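Histidine acid phosphatase (Bifidobacterium longum subsp. infantis, PDB 6RXD) probably removes phosphate groups from inositol polyphosphates such as phytate, and from 2,3-bisphosphoglycerate, as a histidine acid phosphatase of the MINPP group. Local coordinates at residues Glu474-Phe479 and Gly489-Lys494; Leu495-Ser500 and His506-Gln511. All coordinates share one frame; numbering follows the deposited sequence.

Contact 1. Residues Glu474-Phe479 and Gly489-Lys494; sequences ENEVPF and GSTWYK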
ATOM      1  N   GLU A 474      -4.123   6.605  10.703  1.00 10.39           N
ATOM      2  CA  GLU A 474      -4.032   7.443  11.895  1.00 15.11           C
ATOM      3  C   GLU A 474      -5.163   8.453  12.074  1.00 15.03           C
ATOM      4  O   GLU A 474      -5.062   9.371  12.889  1.00 13.97           O
ATOM      5  CB  GLU A 474      -2.639   8.065  12.038  1.00 14.66           C
ATOM      6  CG  GLU A 474      -1.629   7.052  12.601  1.00 15.48           C
ATOM      7  CD  GLU A 474      -0.211   7.577  12.633  1.00 17.97           C
ATOM      8  OE1 GLU A 474       0.373   7.741  11.542  1.00 14.31           O
ATOM      9  OE2 GLU A 474       0.324   7.816  13.744  1.00 16.98           O
ATOM     10  N   ASN A 475      -6.256   8.264  11.337  1.00 13.34           N
ATOM     11  CA  ASN A 475      -7.492   8.983  11.624  1.00 11.92           C
ATOM     12  C   ASN A 475      -8.413   8.061  12.402  1.00 13.07           C
ATOM     13  O   ASN A 475      -8.601   6.910  12.017  1.00 12.20           O
ATOM     14  CB  ASN A 475      -8.185   9.403  10.326  1.00 14.64           C
ATOM     15  CG  ASN A 475      -7.354  10.363   9.509  1.00 17.09           C
ATOM     16  OD1 ASN A 475      -6.919  11.407  10.012  1.00 19.13           O
ATOM     17  ND2 ASN A 475      -7.108  10.013   8.249  1.00 21.88           N
ATOM     18  N   GLU A 476      -8.978   8.554  13.497  1.00 13.81           N
ATOM     19  CA  GLU A 476      -9.946   7.753  14.249  1.00 13.66           C
ATOM     20  C   GLU A 476     -11.230   7.653  13.451  1.00 14.70           C
ATOM     21  O   GLU A 476     -11.791   8.668  13.012  1.00 16.86           O
ATOM     22  CB  GLU A 476     -10.207   8.371  15.630  1.00 18.40           C
ATOM     23  CG  GLU A 476     -11.130   7.532  16.526  1.00 18.01           C
ATOM     24  CD  GLU A 476     -11.112   8.012  17.966  1.00 17.60           C
ATOM     25  OE1 GLU A 476     -10.653   9.152  18.190  1.00 19.94           O
ATOM     26  OE2 GLU A 476     -11.532   7.255  18.872  1.00 19.39           O
ATOM     27  N   VAL A 477     -11.695   6.422  13.249  1.00 13.58           N
ATOM     28  CA  VAL A 477     -12.888   6.184  12.452  1.00 13.09           C
ATOM     29  C   VAL A 477     -13.802   5.212  13.177  1.00 13.45           C
ATOM     30  O   VAL A 477     -13.341   4.392  13.973  1.00 14.04           O
ATOM     31  CB  VAL A 477     -12.540   5.615  11.051  1.00 16.42           C
ATOM     32  CG1 VAL A 477     -11.795   6.652  10.217  1.00 17.14           C
ATOM     33  CG2 VAL A 477     -11.736   4.320  11.172  1.00 14.68           C
ATOM     34  N   PRO A 478     -15.108   5.309  12.910  1.00 13.06           N
ATOM     35  CA  PRO A 478     -16.025   4.277  13.390  1.00 11.12           C
ATOM     36  C   PRO A 478     -15.759   2.977  12.657  1.00 13.08           C
ATOM     37  O   PRO A 478     -15.193   2.980  11.559  1.00 15.58           O
ATOM     38  CB  PRO A 478     -17.404   4.818  12.994  1.00 19.72           C
ATOM     39  CG  PRO A 478     -17.142   5.765  11.847  1.00 22.82           C
ATOM     40  CD  PRO A 478     -15.793   6.378  12.158  1.00 18.09           C
ATOM     41  N   PHE A 479     -16.155   1.868  13.259  1.00 12.71           N
ATOM     42  CA  PHE A 479     -16.259   0.629  12.509  1.00 12.42           C
ATOM     43  C   PHE A 479     -17.448   0.744  11.562  1.00 16.17           C
ATOM     44  O   PHE A 479     -18.177   1.747  11.592  1.00 15.78           O
ATOM     45  CB  PHE A 479     -16.388  -0.561  13.466  1.00 12.70           C
ATOM     46  CG  PHE A 479     -15.055  -1.041  14.017  1.00 13.32           C
ATOM     47  CD1 PHE A 479     -14.365  -2.070  13.393  1.00 17.87           C
ATOM     48  CD2 PHE A 479     -14.496  -0.450  15.145  1.00 13.43           C
ATOM     49  CE1 PHE A 479     -13.150  -2.515  13.892  1.00 15.79           C
ATOM     50  CE2 PHE A 479     -13.277  -0.889  15.648  1.00 14.06           C
ATOM     51  CZ  PHE A 479     -12.601  -1.924  15.010  1.00 14.68           C
ATOM     52  N   GLY A 489     -22.524   8.331  20.517  1.00 15.86           N
ATOM     53  CA  GLY A 489     -21.436   9.283  20.406  1.00 17.47           C
ATOM     54  C   GLY A 489     -20.049   8.709  20.656  1.00 17.75           C
ATOM     55  O   GLY A 489     -19.091   9.459  20.837  1.00 23.04           O
ATOM     56  N   SER A 490     -19.937   7.383  20.664  1.00 17.82           N
ATOM     57  CA  SER A 490     -18.656   6.741  20.940  1.00 15.37           C
ATOM     58  C   SER A 490     -18.103   6.067  19.694  1.00 14.43           C
ATOM     59  O   SER A 490     -18.866   5.635  18.821  1.00 14.18           O
ATOM     60  CB  SER A 490     -18.816   5.697  22.046  1.00 16.88           C
ATOM     61  OG  SER A 490     -17.575   5.093  22.359  1.00 14.08           O
ATOM     62  N   THR A 491     -16.772   5.994  19.623  1.00 14.05           N
ATOM     63  CA  THR A 491     -16.075   5.215  18.598  1.00 13.19           C
ATOM     64  C   THR A 491     -15.453   3.955  19.180  1.00 12.23           C
ATOM     65  O   THR A 491     -14.621   3.316  18.532  1.00 13.79           O
ATOM     66  CB  THR A 491     -14.964   6.040  17.921  1.00 17.71           C
ATOM     67  OG1 THR A 491     -14.145   6.631  18.931  1.00 19.00           O
ATOM     68  CG2 THR A 491     -15.564   7.131  17.055  1.00 22.13           C
ATOM     69  N   TRP A 492     -15.839   3.605  20.408  1.00 11.37           N
ATOM     70  CA  TRP A 492     -15.410   2.359  21.034  1.00 13.04           C
ATOM     71  C   TRP A 492     -16.502   1.304  20.887  1.00 13.64           C
ATOM     72  O   TRP A 492     -17.685   1.616  21.008  1.00 13.87           O
ATOM     73  CB  TRP A 492     -15.088   2.583  22.519  1.00 13.75           C
ATOM     74  CG  TRP A 492     -13.942   3.514  22.705  1.00 13.44           C
ATOM     75  CD1 TRP A 492     -13.979   4.885  22.687  1.00 15.42           C
ATOM     76  CD2 TRP A 492     -12.573   3.152  22.920  1.00 12.49           C
ATOM     77  NE1 TRP A 492     -12.715   5.393  22.868  1.00 15.14           N
ATOM     78  CE2 TRP A 492     -11.833   4.350  23.015  1.00 11.96           C
ATOM     79  CE3 TRP A 492     -11.900   1.927  23.034  1.00 12.72           C
ATOM     80  CZ2 TRP A 492     -10.447   4.364  23.226  1.00 15.47           C
ATOM     81  CZ3 TRP A 492     -10.529   1.938  23.244  1.00 13.24           C
ATOM     82  CH2 TRP A 492      -9.816   3.151  23.341  1.00 14.78           C
ATOM     83  N   TYR A 493     -16.084   0.057  20.650  1.00 12.72           N
ATOM     84  CA  TYR A 493     -17.005  -1.056  20.405  1.00 11.54           C
ATOM     85  C   TYR A 493     -16.623  -2.266  21.239  1.00 10.77           C
ATOM     86  O   TYR A 493     -15.434  -2.595  21.361  1.00 12.02           O
ATOM     87  CB  TYR A 493     -16.921  -1.475  18.939  1.00 11.41           C
ATOM     88  CG  TYR A 493     -17.358  -0.417  17.968  1.00 12.18           C
ATOM     89  CD1 TYR A 493     -18.598  -0.495  17.360  1.00 11.61           C
ATOM     90  CD2 TYR A 493     -16.537   0.670  17.668  1.00 10.27           C
ATOM     91  CE1 TYR A 493     -19.011   0.472  16.452  1.00 13.64           C
ATOM     92  CE2 TYR A 493     -16.946   1.651  16.754  1.00 11.96           C
ATOM     93  CZ  TYR A 493     -18.179   1.539  16.158  1.00 12.66           C
ATOM     94  OH  TYR A 493     -18.592   2.489  15.254  1.00 13.13           O
ATOM     95  N   LYS A 494     -17.626  -2.962  21.768  1.00 10.90           N
ATOM     96  CA  LYS A 494     -17.373  -4.204  22.496  1.00 11.09           C
ATOM     97  C   LYS A 494     -16.755  -5.255  21.582  1.00 12.66           C
ATOM     98  O   LYS A 494     -17.109  -5.353  20.396  1.00 13.91           O
ATOM     99  CB  LYS A 494     -18.667  -4.770  23.064  1.00 13.26           C
ATOM    100  CG  LYS A 494     -19.178  -4.078  24.314  1.00 12.86           C
ATOM    101  CD  LYS A 494     -20.285  -4.930  24.939  1.00 13.76           C
ATOM    102  CE  LYS A 494     -20.882  -4.249  26.177  1.00 18.32           C
ATOM    103  NZ  LYS A 494     -22.027  -5.038  26.757  1.00 16.88           N
TER
HETATM  104  O   HOH W   1     -13.333   2.711  16.164  1.00 13.19           O
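Thr-491 and Tyr-493 reach across to Glu-476 and Phe-479 where strands 475-477 and 493-494 both pair antiparallel with strand 467-472, part of the large mixed sheet of this histidine phosphatase fold. Ahead of them Ser-490 forms an ST turn, its OG accepting from Trp-492 N, and Thr-491 sits within that turn. With chi1 at 50°, Thr-491 OG1 lies between its own backbone N and carbonyl carbon and donates to Glu-476 OE2 at 2.7 Å, meeting the carboxylate from above its plane (53° out of it). That extended glutamate also binds Ser-28, its strongest partner, and forms a salt bridge with Arg-469. A water donates both to Thr-491 O and to Val-477 O, 2.8 Å from each, linking the two backbones. The CB of Trp-492 points away from 474-479, and its ring meets that of Tyr-451 edge-to-face. Tyr-493 offers a ring face to the edge of Phe-479 in a T-shaped pair, centroids 5.1 Å apart and planes at 74°. Phe-479 CB adds a CH-pi contact over that face, 4.0 Å from the centroid of the Tyr-493 ring. The hydroxyl accepts a weak hydrogen bond, Phe-479 N to Tyr-493 OH at 3.2 Å. A leucine in place of Tyr-493 would probably leave the edge of Phe-479 without its aromatic face and Phe-479 N without its weak bond to the hydroxyl. Pro-478 CB touches Tyr-493 OH at 3.5 Å.

Contact 2. Residues Leu495-Ser500 and His506-Gln511; sequences LTELKS and HKTLGQ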
ATOM      1  N   LEU A 495     -15.844  -6.045  22.142  1.00 10.75           N
ATOM      2  CA  LEU A 495     -15.231  -7.140  21.395  1.00 12.34           C
ATOM      3  C   LEU A 495     -16.288  -8.134  20.915  1.00 12.77           C
ATOM      4  O   LEU A 495     -16.208  -8.649  19.796  1.00 15.69           O
ATOM      5  CB  LEU A 495     -14.187  -7.847  22.260  1.00 14.37           C
ATOM      6  CG  LEU A 495     -13.459  -9.035  21.623  1.00 14.93           C
ATOM      7  CD1 LEU A 495     -12.639  -8.597  20.430  1.00 12.89           C
ATOM      8  CD2 LEU A 495     -12.573  -9.705  22.662  1.00 16.29           C
ATOM      9  N   THR A 496     -17.276  -8.399  21.758  1.00 13.07           N
ATOM     10  CA  THR A 496     -18.367  -9.298  21.378  1.00 15.92           C
ATOM     11  C   THR A 496     -19.099  -8.754  20.150  1.00 15.77           C
ATOM     12  O   THR A 496     -19.473  -9.508  19.247  1.00 17.65           O
ATOM     13  CB  THR A 496     -19.371  -9.475  22.523  1.00 17.01           C
ATOM     14  OG1 THR A 496     -19.733  -8.185  23.033  1.00 15.12           O
ATOM     15  CG2 THR A 496     -18.767 -10.304  23.658  1.00 18.37           C
ATOM     16  N   GLU A 497     -19.299  -7.439  20.123  1.00 12.56           N
ATOM     17  CA  GLU A 497     -20.009  -6.803  19.023  1.00 13.25           C
ATOM     18  C   GLU A 497     -19.212  -6.924  17.734  1.00 17.16           C
ATOM     19  O   GLU A 497     -19.779  -7.233  16.682  1.00 14.66           O
ATOM     20  CB  GLU A 497     -20.323  -5.332  19.344  1.00 13.08           C
ATOM     21  CG  GLU A 497     -20.852  -4.526  18.148  1.00 12.23           C
ATOM     22  CD  GLU A 497     -22.267  -4.889  17.739  1.00 16.16           C
ATOM     23  OE1 GLU A 497     -22.876  -5.784  18.360  1.00 18.28           O
ATOM     24  OE2 GLU A 497     -22.784  -4.269  16.780  1.00 17.14           O
ATOM     25  N   LEU A 498     -17.901  -6.686  17.804  1.00 12.47           N
ATOM     26  CA  LEU A 498     -17.065  -6.793  16.607  1.00 13.13           C
ATOM     27  C   LEU A 498     -17.063  -8.208  16.056  1.00 14.92           C
ATOM     28  O   LEU A 498     -17.092  -8.399  14.842  1.00 15.30           O
ATOM     29  CB  LEU A 498     -15.634  -6.325  16.869  1.00 13.34           C
ATOM     30  CG  LEU A 498     -15.481  -4.838  17.173  1.00 15.49           C
ATOM     31  CD1 LEU A 498     -14.005  -4.456  17.197  1.00 16.26           C
ATOM     32  CD2 LEU A 498     -16.237  -4.017  16.133  1.00 16.09           C
ATOM     33  N   LYS A 499     -17.037  -9.204  16.934  1.00 13.44           N
ATOM     34  CA  LYS A 499     -17.003 -10.586  16.462  1.00 16.51           C
ATOM     35  C   LYS A 499     -18.263 -10.937  15.685  1.00 19.33           C
ATOM     36  O   LYS A 499     -18.233 -11.734  14.741  1.00 24.99           O
ATOM     37  CB  LYS A 499     -16.803 -11.552  17.633  1.00 18.39           C
ATOM     38  CG  LYS A 499     -15.381 -11.555  18.180  1.00 17.65           C
ATOM     39  CD  LYS A 499     -15.271 -12.480  19.393  1.00 20.96           C
ATOM     40  CE  LYS A 499     -13.858 -12.473  19.963  1.00 20.98           C
ATOM     41  NZ  LYS A 499     -13.805 -13.162  21.290  1.00 21.96           N
ATOM     42  N   SER A 500     -19.375 -10.333  16.078  1.00 17.92           N
ATOM     43  CA  SER A 500     -20.618 -10.522  15.351  1.00 14.63           C
ATOM     44  C   SER A 500     -20.696  -9.643  14.113  1.00 18.24           C
ATOM     45  O   SER A 500     -21.002 -10.119  13.019  1.00 18.03           O
ATOM     46  CB  SER A 500     -21.804 -10.232  16.285  1.00 18.46           C
ATOM     47  OG  SER A 500     -23.038 -10.191  15.599  1.00 25.49           O
ATOM     48  N   HIS A 506     -22.729  -9.561   9.241  1.00 16.49           N
ATOM     49  CA  HIS A 506     -22.782  -8.199   9.795  1.00 18.21           C
ATOM     50  C   HIS A 506     -23.973  -7.921  10.721  1.00 15.68           C
ATOM     51  O   HIS A 506     -24.607  -6.864  10.632  1.00 18.46           O
ATOM     52  CB  HIS A 506     -22.735  -7.167   8.667  1.00 16.50           C
ATOM     53  CG  HIS A 506     -21.537  -7.312   7.791  1.00 17.25           C
ATOM     54  ND1 HIS A 506     -20.246  -7.302   8.289  1.00 18.93           N
ATOM     55  CD2 HIS A 506     -21.419  -7.504   6.457  1.00 20.63           C
ATOM     56  CE1 HIS A 506     -19.395  -7.471   7.298  1.00 19.99           C
ATOM     57  NE2 HIS A 506     -20.083  -7.602   6.174  1.00 24.46           N
ATOM     58  N   LYS A 507     -24.267  -8.867  11.608  1.00 16.01           N
ATOM     59  CA  LYS A 507     -25.331  -8.685  12.588  1.00 14.89           C
ATOM     60  C   LYS A 507     -24.828  -7.895  13.783  1.00 22.49           C
ATOM     61  O   LYS A 507     -23.702  -8.103  14.252  1.00 21.80           O
ATOM     62  CB  LYS A 507     -25.831 -10.031  13.101  1.00 19.12           C
ATOM     63  CG  LYS A 507     -26.411 -10.947  12.052  1.00 24.17           C
ATOM     64  CD  LYS A 507     -26.940 -12.206  12.712  1.00 30.48           C
ATOM     65  CE  LYS A 507     -27.684 -13.080  11.723  1.00 36.60           C
ATOM     66  NZ  LYS A 507     -28.188 -14.319  12.375  1.00 37.71           N
ATOM     67  N   THR A 508     -25.669  -7.007  14.298  1.00 17.58           N
ATOM     68  CA  THR A 508     -25.334  -6.316  15.535  1.00 16.48           C
ATOM     69  C   THR A 508     -25.945  -7.039  16.732  1.00 21.82           C
ATOM     70  O   THR A 508     -26.999  -7.674  16.616  1.00 21.07           O
ATOM     71  CB  THR A 508     -25.803  -4.857  15.524  1.00 18.98           C
ATOM     72  OG1 THR A 508     -25.340  -4.205  16.712  1.00 18.18           O
ATOM     73  CG2 THR A 508     -27.332  -4.778  15.467  1.00 17.10           C
ATOM     74  N   LEU A 509     -25.284  -6.947  17.883  1.00 16.61           N
ATOM     75  CA  LEU A 509     -25.869  -7.487  19.105  1.00 21.63           C
ATOM     76  C   LEU A 509     -26.884  -6.508  19.683  1.00 22.51           C
ATOM     77  O   LEU A 509     -27.567  -6.826  20.658  1.00 22.47           O
ATOM     78  CB  LEU A 509     -24.792  -7.805  20.148  1.00 17.10           C
ATOM     79  CG  LEU A 509     -23.746  -8.825  19.706  1.00 17.93           C
ATOM     80  CD1 LEU A 509     -22.704  -9.062  20.802  1.00 19.46           C
ATOM     81  CD2 LEU A 509     -24.408 -10.136  19.290  1.00 23.03           C
ATOM     82  N   GLY A 510     -26.989  -5.321  19.089  1.00 21.65           N
ATOM     83  CA  GLY A 510     -28.007  -4.363  19.500  1.00 19.96           C
ATOM     84  C   GLY A 510     -27.793  -3.820  20.901  1.00 21.80           C
ATOM     85  O   GLY A 510     -26.731  -3.287  21.200  1.00 20.87           O
ATOM     86  N   GLN A 511     -28.805  -3.939  21.757  1.00 22.24           N
ATOM     87  CA  GLN A 511     -28.694  -3.455  23.129  1.00 19.37           C
ATOM     88  C   GLN A 511     -27.543  -4.118  23.888  1.00 19.08           C
ATOM     89  O   GLN A 511     -26.928  -3.501  24.761  1.00 23.45           O
ATOM     90  CB  GLN A 511     -30.013  -3.657  23.881  1.00 21.48           C
ATOM     91  CG  GLN A 511     -30.081  -2.901  25.197  1.00 35.19           C
ATOM     92  CD  GLN A 511     -29.894  -1.400  25.020  1.00 38.24           C
ATOM     93  OE1 GLN A 511     -30.382  -0.809  24.052  1.00 46.64           O
ATOM     94  NE2 GLN A 511     -29.176  -0.779  25.948  1.00 38.55           N
TER
HETATM   95  O   HOH W   2     -22.888 -11.610  12.064  1.00 23.49           O
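Glu-497 grips the returning chain with both carboxylate oxygens. OE1 takes the backbone N-H of Leu-509 on its syn lone pair, a nearly straight bond (166°) of 2.7 Å from Leu-509 N to Glu-497 OE1. Glu-497 OE2 accepts from Thr-508 OG1 at 2.6 Å, also on the syn side but somewhat out of the carboxylate plane. The bend at chi2 (72°) swings the carboxylate over to the strip 508-509. One turn further along the helix, Ser-500 OG donates to Lys-507 O at 2.6 Å, approaching from well above the carbonyl plane. Leu-509 fills in beside these bonds: its CD1 lies 3.8 Å from Thr-496 CB and its CD2 4.0 Å from Ser-500 CB. The C-terminal loop thus folds back along helix 495-501, and an ST turn shapes it, Thr-508 OG1 accepting from Gly-510 N at 3.1 Å. Near the end of the helix, a water donates to Ser-500 O and accepts from Lys-507 N. Outside the two segments, Thr-484 bonds the same groups, its backbone N to Glu-497 OE2 and its OG1 to Thr-508 OG1. His-506, a zinc ligand in another structure of this protein, holds Cys-501 O through ND1.

How the contacts relate
After strand 467-472 the chain turns back into strand 475-477, runs through the loop 480-488, and returns at 489-494, where contact 1 closes that loop. Helix 495-501 follows directly, with Lys-494 as its N-cap, and contact 2 then closes the short connection 501-505, so the two contacts stand in series, neither nested nor crossed. Their centres are 14 Å apart, yet they touch: Leu-498, on the helix side turned away from 506-511, packs against Phe-479 and Tyr-493. The 480-488 loop joins them too, through the disulfide Cys-483 to Cys-501 and through Thr-484. Sheet edge, helix and C-terminal tail are thereby tied together.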